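Local coordinates for Ice-binding protein (PDB 5UYT) that probably binds to ice crystals and limits their growth, as a bacterial antifreeze protein built from right-handed beta-helical domains, at residues 88-92 with 93-97; 127-130 with 131-135; 140-143 with 144-147. All blocks are in the same frame, centred on the assembly; numbering follows the deposited sequence.

Contact 1 of 3, residues 88-92 with 93-97; sequences TTLTA and GNYFI
Over one face of the Tyr95 ring lies CD1 of Leu90, 4.2 Å above the plane and offset toward the rim, while the carbonyl O of Thr91 sits at the ring edge, in its plane. The contact spans a corner of the right-handed beta-helix, where the chain bends between strands 88-90 and 93-97. Leu90 also brings CD2 to 4.0 Å from CZ of Tyr95, an apolar touch, and the two side chains run past each other in opposite directions. Both also pack on Leu80, and Leu90 reaches Phe121 of strand 119-123, which pairs with strand 93-97. With CG of Tyr95 anti to its carbonyl carbon (chi1 -65°), the ring reaches back across the bend and delivers its hydroxyl to the corner backbone. There Tyr95 OH donates to Thr91 O at 2.7 Å, approaching from above the carbonyl plane, 48° out of it. The bond ties the aromatic side chain to the backbone of the bend, fixing where the phenol ends. A water completes the corner: it accepts from Thr91 N at 3.0 Å and donates to Tyr95 OH, also at 3.0 Å.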
ATOM      1  N   THR A  88      -1.969 -30.773  10.772  1.00 32.46           N
ATOM      2  CA  THR A  88      -1.984 -30.559  12.230  1.00 32.62           C
ATOM      3  C   THR A  88      -2.647 -29.236  12.610  1.00 31.21           C
ATOM      4  O   THR A  88      -2.564 -28.263  11.864  1.00 30.10           O
ATOM      5  CB  THR A  88      -0.539 -30.613  12.796  1.00 33.68           C
ATOM      6  OG1 THR A  88      -0.098 -31.976  12.792  1.00 35.20           O
ATOM      7  CG2 THR A  88      -0.464 -30.112  14.218  1.00 34.44           C
ATOM      8  N   THR A  89      -3.307 -29.211  13.763  1.00 31.28           N
ATOM      9  CA  THR A  89      -3.851 -27.964  14.329  1.00 30.59           C
ATOM     10  C   THR A  89      -3.255 -27.711  15.709  1.00 31.37           C
ATOM     11  O   THR A  89      -3.205 -28.640  16.541  1.00 32.15           O
ATOM     12  CB  THR A  89      -5.394 -28.004  14.403  1.00 31.00           C
ATOM     13  OG1 THR A  89      -5.917 -28.172  13.077  1.00 30.32           O
ATOM     14  CG2 THR A  89      -5.942 -26.688  14.953  1.00 30.63           C
ATOM     15  N   LEU A  90      -2.770 -26.493  15.953  1.00 30.76           N
ATOM     16  CA  LEU A  90      -2.253 -26.127  17.292  1.00 32.17           C
ATOM     17  C   LEU A  90      -3.009 -24.965  17.910  1.00 32.20           C
ATOM     18  O   LEU A  90      -3.354 -24.010  17.221  1.00 31.70           O
ATOM     19  CB  LEU A  90      -0.758 -25.753  17.253  1.00 31.81           C
ATOM     20  CG  LEU A  90       0.281 -26.772  16.799  1.00 32.15           C
ATOM     21  CD1 LEU A  90       1.590 -26.060  16.500  1.00 31.78           C
ATOM     22  CD2 LEU A  90       0.471 -27.825  17.897  1.00 33.38           C
ATOM     23  N   THR A  91      -3.257 -25.064  19.217  1.00 33.97           N
ATOM     24  CA  THR A  91      -3.809 -23.945  19.977  1.00 34.32           C
ATOM     25  C   THR A  91      -2.658 -23.137  20.611  1.00 34.27           C
ATOM     26  O   THR A  91      -1.477 -23.424  20.351  1.00 33.57           O
ATOM     27  CB  THR A  91      -4.834 -24.433  21.023  1.00 35.83           C
ATOM     28  OG1 THR A  91      -4.302 -25.561  21.737  1.00 37.47           O
ATOM     29  CG2 THR A  91      -6.130 -24.848  20.335  1.00 35.96           C
ATOM     30  N   ALA A  92      -2.992 -22.121  21.409  1.00 34.55           N
ATOM     31  CA  ALA A  92      -1.977 -21.228  21.956  1.00 34.61           C
ATOM     32  C   ALA A  92      -0.897 -22.019  22.680  1.00 35.95           C
ATOM     33  O   ALA A  92      -1.184 -23.012  23.369  1.00 37.14           O
ATOM     34  CB  ALA A  92      -2.601 -20.213  22.889  1.00 35.34           C
ATOM     35  N   GLY A  93       0.348 -21.577  22.562  1.00 35.63           N
ATOM     36  CA  GLY A  93       1.394 -22.197  23.377  1.00 37.62           C
ATOM     37  C   GLY A  93       2.794 -21.743  23.020  1.00 37.24           C
ATOM     38  O   GLY A  93       2.989 -21.005  22.036  1.00 35.31           O
ATOM     39  N   ASN A  94       3.750 -22.163  23.858  1.00 38.89           N
ATOM     40  CA  ASN A  94       5.173 -22.013  23.570  1.00 39.09           C
ATOM     41  C   ASN A  94       5.734 -23.391  23.270  1.00 39.83           C
ATOM     42  O   ASN A  94       5.902 -24.212  24.175  1.00 42.05           O
ATOM     43  CB  ASN A  94       5.902 -21.364  24.749  1.00 40.68           C
ATOM     44  CG  ASN A  94       5.325 -20.019  25.109  1.00 40.48           C
ATOM     45  OD1 ASN A  94       4.780 -19.314  24.243  1.00 38.89           O
ATOM     46  ND2 ASN A  94       5.429 -19.651  26.377  1.00 42.25           N
ATOM     47  N   TYR A  95       6.003 -23.625  21.992  1.00 38.71           N
ATOM     48  CA  TYR A  95       6.352 -24.944  21.465  1.00 39.16           C
ATOM     49  C   TYR A  95       7.857 -25.084  21.268  1.00 39.92           C
ATOM     50  O   TYR A  95       8.467 -24.307  20.546  1.00 39.08           O
ATOM     51  CB  TYR A  95       5.581 -25.198  20.150  1.00 37.42           C
ATOM     52  CG  TYR A  95       4.076 -25.272  20.396  1.00 36.99           C
ATOM     53  CD1 TYR A  95       3.504 -26.407  20.984  1.00 38.33           C
ATOM     54  CD2 TYR A  95       3.233 -24.197  20.086  1.00 35.44           C
ATOM     55  CE1 TYR A  95       2.137 -26.478  21.238  1.00 37.94           C
ATOM     56  CE2 TYR A  95       1.876 -24.264  20.334  1.00 35.23           C
ATOM     57  CZ  TYR A  95       1.330 -25.407  20.913  1.00 36.66           C
ATOM     58  OH  TYR A  95      -0.025 -25.486  21.175  1.00 36.87           O
ATOM     59  N   PHE A  96       8.441 -26.086  21.923  1.00 41.92           N
ATOM     60  CA  PHE A  96       9.881 -26.326  21.857  1.00 43.26           C
ATOM     61  C   PHE A  96      10.177 -27.471  20.889  1.00 43.52           C
ATOM     62  O   PHE A  96       9.630 -28.584  21.017  1.00 44.51           O
ATOM     63  CB  PHE A  96      10.451 -26.618  23.266  1.00 45.71           C
ATOM     64  CG  PHE A  96      11.896 -27.057  23.276  1.00 47.08           C
ATOM     65  CD1 PHE A  96      12.926 -26.123  23.291  1.00 47.28           C
ATOM     66  CD2 PHE A  96      12.227 -28.416  23.298  1.00 48.43           C
ATOM     67  CE1 PHE A  96      14.256 -26.530  23.315  1.00 48.76           C
ATOM     68  CE2 PHE A  96      13.549 -28.827  23.311  1.00 50.09           C
ATOM     69  CZ  PHE A  96      14.569 -27.883  23.323  1.00 50.24           C
ATOM     70  N   ILE A  97      11.026 -27.190  19.910  1.00 38.73           N
ATOM     71  CA  ILE A  97      11.516 -28.219  19.001  1.00 39.56           C
ATOM     72  C   ILE A  97      13.044 -28.224  19.099  1.00 40.56           C
ATOM     73  O   ILE A  97      13.698 -27.315  18.587  1.00 39.66           O
ATOM     74  CB  ILE A  97      11.064 -27.970  17.537  1.00 38.28           C
ATOM     75  CG1 ILE A  97       9.529 -27.878  17.457  1.00 37.53           C
ATOM     76  CG2 ILE A  97      11.595 -29.092  16.646  1.00 38.82           C
ATOM     77  CD1 ILE A  97       8.974 -27.563  16.088  1.00 36.21           C
TER
HETATM   78  O   HOH W   1      -2.072 -27.523  20.438  1.00 34.50           O

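Contact 2 of 3, residues 127-130 with 131-135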
ATOM      1  N   LEU A 127      15.006 -23.834  10.073  1.00 32.02           N
ATOM      2  CA  LEU A 127      13.601 -24.040   9.741  1.00 31.87           C
ATOM      3  C   LEU A 127      13.443 -23.980   8.221  1.00 31.53           C
ATOM      4  O   LEU A 127      13.826 -22.997   7.611  1.00 31.73           O
ATOM      5  CB  LEU A 127      12.727 -23.000  10.431  1.00 30.88           C
ATOM      6  CG  LEU A 127      11.236 -22.974  10.072  1.00 29.90           C
ATOM      7  CD1 LEU A 127      10.502 -24.207  10.605  1.00 30.47           C
ATOM      8  CD2 LEU A 127      10.603 -21.686  10.591  1.00 29.50           C
ATOM      9  N   SER A 128      12.914 -25.047   7.630  1.00 31.93           N
ATOM     10  CA  SER A 128      12.702 -25.140   6.184  1.00 33.07           C
ATOM     11  C   SER A 128      11.254 -25.465   5.949  1.00 31.58           C
ATOM     12  O   SER A 128      10.606 -26.041   6.825  1.00 33.10           O
ATOM     13  CB  SER A 128      13.531 -26.276   5.594  1.00 35.51           C
ATOM     14  OG  SER A 128      14.881 -25.888   5.546  1.00 41.15           O
ATOM     15  N   SER A 129      10.726 -25.094   4.791  1.00 29.91           N
ATOM     16  CA  SER A 129       9.408 -25.600   4.398  1.00 28.43           C
ATOM     17  C   SER A 129       9.529 -26.307   3.050  1.00 28.74           C
ATOM     18  O   SER A 129      10.474 -26.040   2.280  1.00 28.42           O
ATOM     19  CB  SER A 129       8.386 -24.460   4.289  1.00 27.28           C
ATOM     20  OG  SER A 129       8.735 -23.562   3.227  1.00 26.97           O
ATOM     21  N   ALA A 130       8.576 -27.198   2.788  1.00 27.80           N
ATOM     22  CA  ALA A 130       8.394 -27.820   1.478  1.00 28.04           C
ATOM     23  C   ALA A 130       7.585 -26.887   0.587  1.00 26.98           C
ATOM     24  O   ALA A 130       6.854 -26.027   1.099  1.00 26.42           O
ATOM     25  CB  ALA A 130       7.676 -29.159   1.641  1.00 28.78           C
ATOM     26  N   ALA A 131       7.711 -27.032  -0.732  1.00 26.98           N
ATOM     27  CA  ALA A 131       6.932 -26.188  -1.651  1.00 26.86           C
ATOM     28  C   ALA A 131       5.459 -26.323  -1.307  1.00 26.66           C
ATOM     29  O   ALA A 131       4.990 -27.433  -0.969  1.00 26.82           O
ATOM     30  CB  ALA A 131       7.197 -26.585  -3.100  1.00 27.75           C
ATOM     31  N   ASN A 132       4.751 -25.188  -1.343  1.00 26.15           N
ATOM     32  CA  ASN A 132       3.269 -25.127  -1.213  1.00 26.36           C
ATOM     33  C   ASN A 132       2.769 -25.354   0.193  1.00 26.19           C
ATOM     34  O   ASN A 132       1.568 -25.529   0.389  1.00 26.48           O
ATOM     35  CB  ASN A 132       2.576 -26.118  -2.156  1.00 27.92           C
ATOM     36  CG  ASN A 132       3.080 -26.026  -3.577  1.00 28.64           C
ATOM     37  OD1 ASN A 132       3.084 -24.956  -4.168  1.00 28.47           O
ATOM     38  ND2 ASN A 132       3.544 -27.147  -4.119  1.00 29.27           N
ATOM     39  N   THR A 133       3.676 -25.336   1.174  1.00 25.59           N
ATOM     40  CA  THR A 133       3.302 -25.353   2.583  1.00 25.97           C
ATOM     41  C   THR A 133       2.378 -24.186   2.885  1.00 25.75           C
ATOM     42  O   THR A 133       2.605 -23.079   2.387  1.00 24.68           O
ATOM     43  CB  THR A 133       4.555 -25.185   3.452  1.00 26.30           C
ATOM     44  OG1 THR A 133       5.412 -26.319   3.247  1.00 26.39           O
ATOM     45  CG2 THR A 133       4.201 -25.053   4.957  1.00 26.59           C
ATOM     46  N   GLN A 134       1.375 -24.405   3.735  1.00 26.28           N
ATOM     47  CA  GLN A 134       0.498 -23.287   4.155  1.00 26.66           C
ATOM     48  C   GLN A 134       0.264 -23.241   5.655  1.00 26.37           C
ATOM     49  O   GLN A 134      -0.248 -24.200   6.243  1.00 26.94           O
ATOM     50  CB  GLN A 134      -0.824 -23.366   3.428  1.00 28.73           C
ATOM     51  CG  GLN A 134      -0.661 -23.131   1.938  1.00 31.46           C
ATOM     52  CD  GLN A 134      -1.977 -22.869   1.254  1.00 34.71           C
ATOM     53  OE1 GLN A 134      -2.106 -23.089   0.058  1.00 38.74           O
ATOM     54  NE2 GLN A 134      -2.957 -22.382   2.002  1.00 36.54           N
ATOM     55  N   VAL A 135       0.610 -22.112   6.255  1.00 25.31           N
ATOM     56  CA  VAL A 135       0.268 -21.846   7.641  1.00 25.76           C
ATOM     57  C   VAL A 135      -1.024 -21.027   7.654  1.00 26.11           C
ATOM     58  O   VAL A 135      -1.095 -19.983   7.022  1.00 24.74           O
ATOM     59  CB  VAL A 135       1.420 -21.129   8.368  1.00 25.95           C
ATOM     60  CG1 VAL A 135       1.020 -20.755   9.800  1.00 26.38           C
ATOM     61  CG2 VAL A 135       2.623 -22.063   8.393  1.00 26.50           C
TER
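The chain turns a corner through a type II beta turn from Ala130 to Thr133, closed by Thr133 N donating to Ala130 O at 3.3 Å with an N-H...O angle of 153°. The same carbonyl takes a second, shorter bond from the side chain of its turn partner: Thr133 OG1 donates to Ala130 O at 2.6 Å. Both donors come from the same face of the carbonyl plane, and together they grip this one oxygen. The hydroxyl gets there because OG1 stands anti to the carbonyl carbon of Thr133 (chi1 -64°), beside its own backbone N. From that position OG1 also lies 3.7 Å from CB of Ser129, and CB of Thr133 is 4.0 Å from the same Ser129 carbon, a close meeting inside the bend. The turn forms a corner of the right-handed beta-helix, carrying the chain from strand 127-129, in one parallel sheet, to strand 134-138, in another. Asn132 occupies the third turn position with a positive phi of 74°, as a type II turn requires. The hydroxyl of Ser129 is bonded to Thr160 and to Ala157 N on the neighbouring rung, and Thr133 OG1 has a further, weak bond to Leu103 O. A valine in place of Thr133 would probably leave Ala130 O with the turn amide as its one remaining donor within the bend. On the outer side, Ala131 and Asn132 lean on Thr158 and Asn159 of the adjoining coil.

Contact 3 of 3, residues 140-143 with 144-147; sequences GALA and CNVF
Leu142 and Asn145 lie side by side and point the same way, with CD1 of the leucine 4.0 Å from ND2 of the asparagine. Leu142 precedes, and Asn145 ends, a short 3-10 turn that leads from the loop after strand 134-138 into strand 146-150 of the right-handed beta-helix. In Leu142, CG is anti to the carbonyl carbon (chi1 -62°), and the side chain lies alongside that of Asn145. Their backbones are joined as well: Asn145 N donates to Leu142 O at 3.1 Å, from above the carbonyl plane. One residue on, Val146 N donates to Ala143 O at 3.0 Å with an N-H...O angle of 162°, again from above the plane, so that consecutive bonds of the same spacing wind the turn up to the first residue of the strand. Cys144 stands between these pairs. Its SG sits between the backbone N and the carbonyl carbon (chi1 63°) and meets CB of Leu142 at 3.9 Å, an apolar touch. That sulfur is in a disulfide with Cys205, covalently linking this turn to the distant segment that follows strand 198-200; Pro202 also packs on Cys144. Val146 places CG2 3.7 Å from Leu142 O, and its side chain rests on Phe119 of the adjacent strand, where Ala141 packs too. Asn145 packs on Ala3 and Cys205. A water links the Leu142 backbone to the Asn145 side chain, accepting from Leu142 N at 2.8 Å and from Asn145 ND2 at 3.3 Å.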
ATOM      1  N   GLY A 140      -9.934 -16.711  15.628  1.00 31.14           N
ATOM      2  CA  GLY A 140      -9.407 -15.608  16.404  1.00 32.20           C
ATOM      3  C   GLY A 140      -7.906 -15.396  16.357  1.00 31.12           C
ATOM      4  O   GLY A 140      -7.460 -14.287  16.673  1.00 32.35           O
ATOM      5  N   ALA A 141      -7.123 -16.417  15.962  1.00 30.24           N
ATOM      6  CA  ALA A 141      -5.644 -16.294  15.892  1.00 29.39           C
ATOM      7  C   ALA A 141      -5.219 -15.157  14.956  1.00 29.04           C
ATOM      8  O   ALA A 141      -5.714 -15.073  13.831  1.00 28.45           O
ATOM      9  CB  ALA A 141      -5.001 -17.608  15.428  1.00 29.17           C
ATOM     10  N   LEU A 142      -4.277 -14.326  15.416  1.00 28.19           N
ATOM     11  CA  LEU A 142      -3.774 -13.169  14.668  1.00 27.55           C
ATOM     12  C   LEU A 142      -2.302 -13.380  14.341  1.00 26.89           C
ATOM     13  O   LEU A 142      -1.536 -13.831  15.204  1.00 27.25           O
ATOM     14  CB  LEU A 142      -3.885 -11.911  15.533  1.00 28.05           C
ATOM     15  CG  LEU A 142      -5.292 -11.501  15.960  1.00 28.82           C
ATOM     16  CD1 LEU A 142      -5.164 -10.394  16.996  1.00 29.81           C
ATOM     17  CD2 LEU A 142      -6.072 -11.029  14.715  1.00 29.58           C
ATOM     18  N   ALA A 143      -1.905 -13.034  13.114  1.00 25.72           N
ATOM     19  CA  ALA A 143      -0.497 -13.179  12.693  1.00 24.89           C
ATOM     20  C   ALA A 143       0.473 -12.412  13.604  1.00 25.83           C
ATOM     21  O   ALA A 143       1.588 -12.887  13.871  1.00 25.89           O
ATOM     22  CB  ALA A 143      -0.321 -12.736  11.240  1.00 24.31           C
ATOM     23  N   CYS A 144       0.047 -11.240  14.098  1.00 25.47           N
ATOM     24  CA  CYS A 144       0.920 -10.422  14.932  1.00 26.56           C
ATOM     25  C   CYS A 144       1.308 -11.099  16.267  1.00 27.36           C
ATOM     26  O   CYS A 144       2.273 -10.697  16.889  1.00 27.33           O
ATOM     27  CB  CYS A 144       0.309  -9.040  15.181  1.00 26.84           C
ATOM     28  SG  CYS A 144      -1.250  -9.084  16.083  1.00 28.82           S
ATOM     29  N   ASN A 145       0.538 -12.111  16.667  1.00 28.10           N
ATOM     30  CA  ASN A 145       0.781 -12.929  17.874  1.00 28.42           C
ATOM     31  C   ASN A 145       1.485 -14.274  17.609  1.00 28.51           C
ATOM     32  O   ASN A 145       1.604 -15.122  18.512  1.00 29.04           O
ATOM     33  CB  ASN A 145      -0.550 -13.172  18.589  1.00 29.96           C
ATOM     34  CG  ASN A 145      -1.005 -11.978  19.422  1.00 30.39           C
ATOM     35  OD1 ASN A 145      -0.205 -11.357  20.117  1.00 30.80           O
ATOM     36  ND2 ASN A 145      -2.299 -11.695  19.401  1.00 30.83           N
ATOM     37  N   VAL A 146       1.969 -14.464  16.388  1.00 27.03           N
ATOM     38  CA  VAL A 146       2.780 -15.653  16.043  1.00 26.84           C
ATOM     39  C   VAL A 146       4.265 -15.292  15.906  1.00 27.17           C
ATOM     40  O   VAL A 146       4.626 -14.314  15.238  1.00 26.73           O
ATOM     41  CB  VAL A 146       2.275 -16.328  14.745  1.00 25.88           C
ATOM     42  CG1 VAL A 146       3.154 -17.517  14.393  1.00 25.87           C
ATOM     43  CG2 VAL A 146       0.796 -16.715  14.901  1.00 25.94           C
ATOM     44  N   PHE A 147       5.127 -16.083  16.558  1.00 28.02           N
ATOM     45  CA  PHE A 147       6.567 -15.842  16.544  1.00 28.13           C
ATOM     46  C   PHE A 147       7.301 -17.147  16.284  1.00 28.98           C
ATOM     47  O   PHE A 147       6.924 -18.204  16.829  1.00 29.62           O
ATOM     48  CB  PHE A 147       7.035 -15.308  17.910  1.00 29.30           C
ATOM     49  CG  PHE A 147       6.415 -13.982  18.301  1.00 28.90           C
ATOM     50  CD1 PHE A 147       7.118 -12.795  18.114  1.00 28.87           C
ATOM     51  CD2 PHE A 147       5.148 -13.925  18.879  1.00 28.87           C
ATOM     52  CE1 PHE A 147       6.549 -11.570  18.465  1.00 28.76           C
ATOM     53  CE2 PHE A 147       4.577 -12.710  19.238  1.00 29.20           C
ATOM     54  CZ  PHE A 147       5.279 -11.524  19.036  1.00 29.28           C
TER
HETATM   55  O   HOH W   2      -3.799 -14.344  18.220  1.00 28.83           O

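All three contacts are local bends of one beta-helical domain, yet they differ in burial. Contact 3 is buried, contact 1 is partly so, and contact 2 lies at the surface. Contacts 1 and 3 have centres about 12 Å apart and lead into strands 93-97 and 146-150, both joined side by side to strand 119-123. Contact 2 serves another corner, between strands 127-129 and 134-138, and the latter strand runs on toward contact 3. A hydroxyl donating to a backbone carbonyl marks contacts 1 and 2, phenolic in the one and aliphatic in the other, whereas contact 3 relies on main-chain amides and a disulfide. Contacts 1 and 3 each include a bridging water of their own.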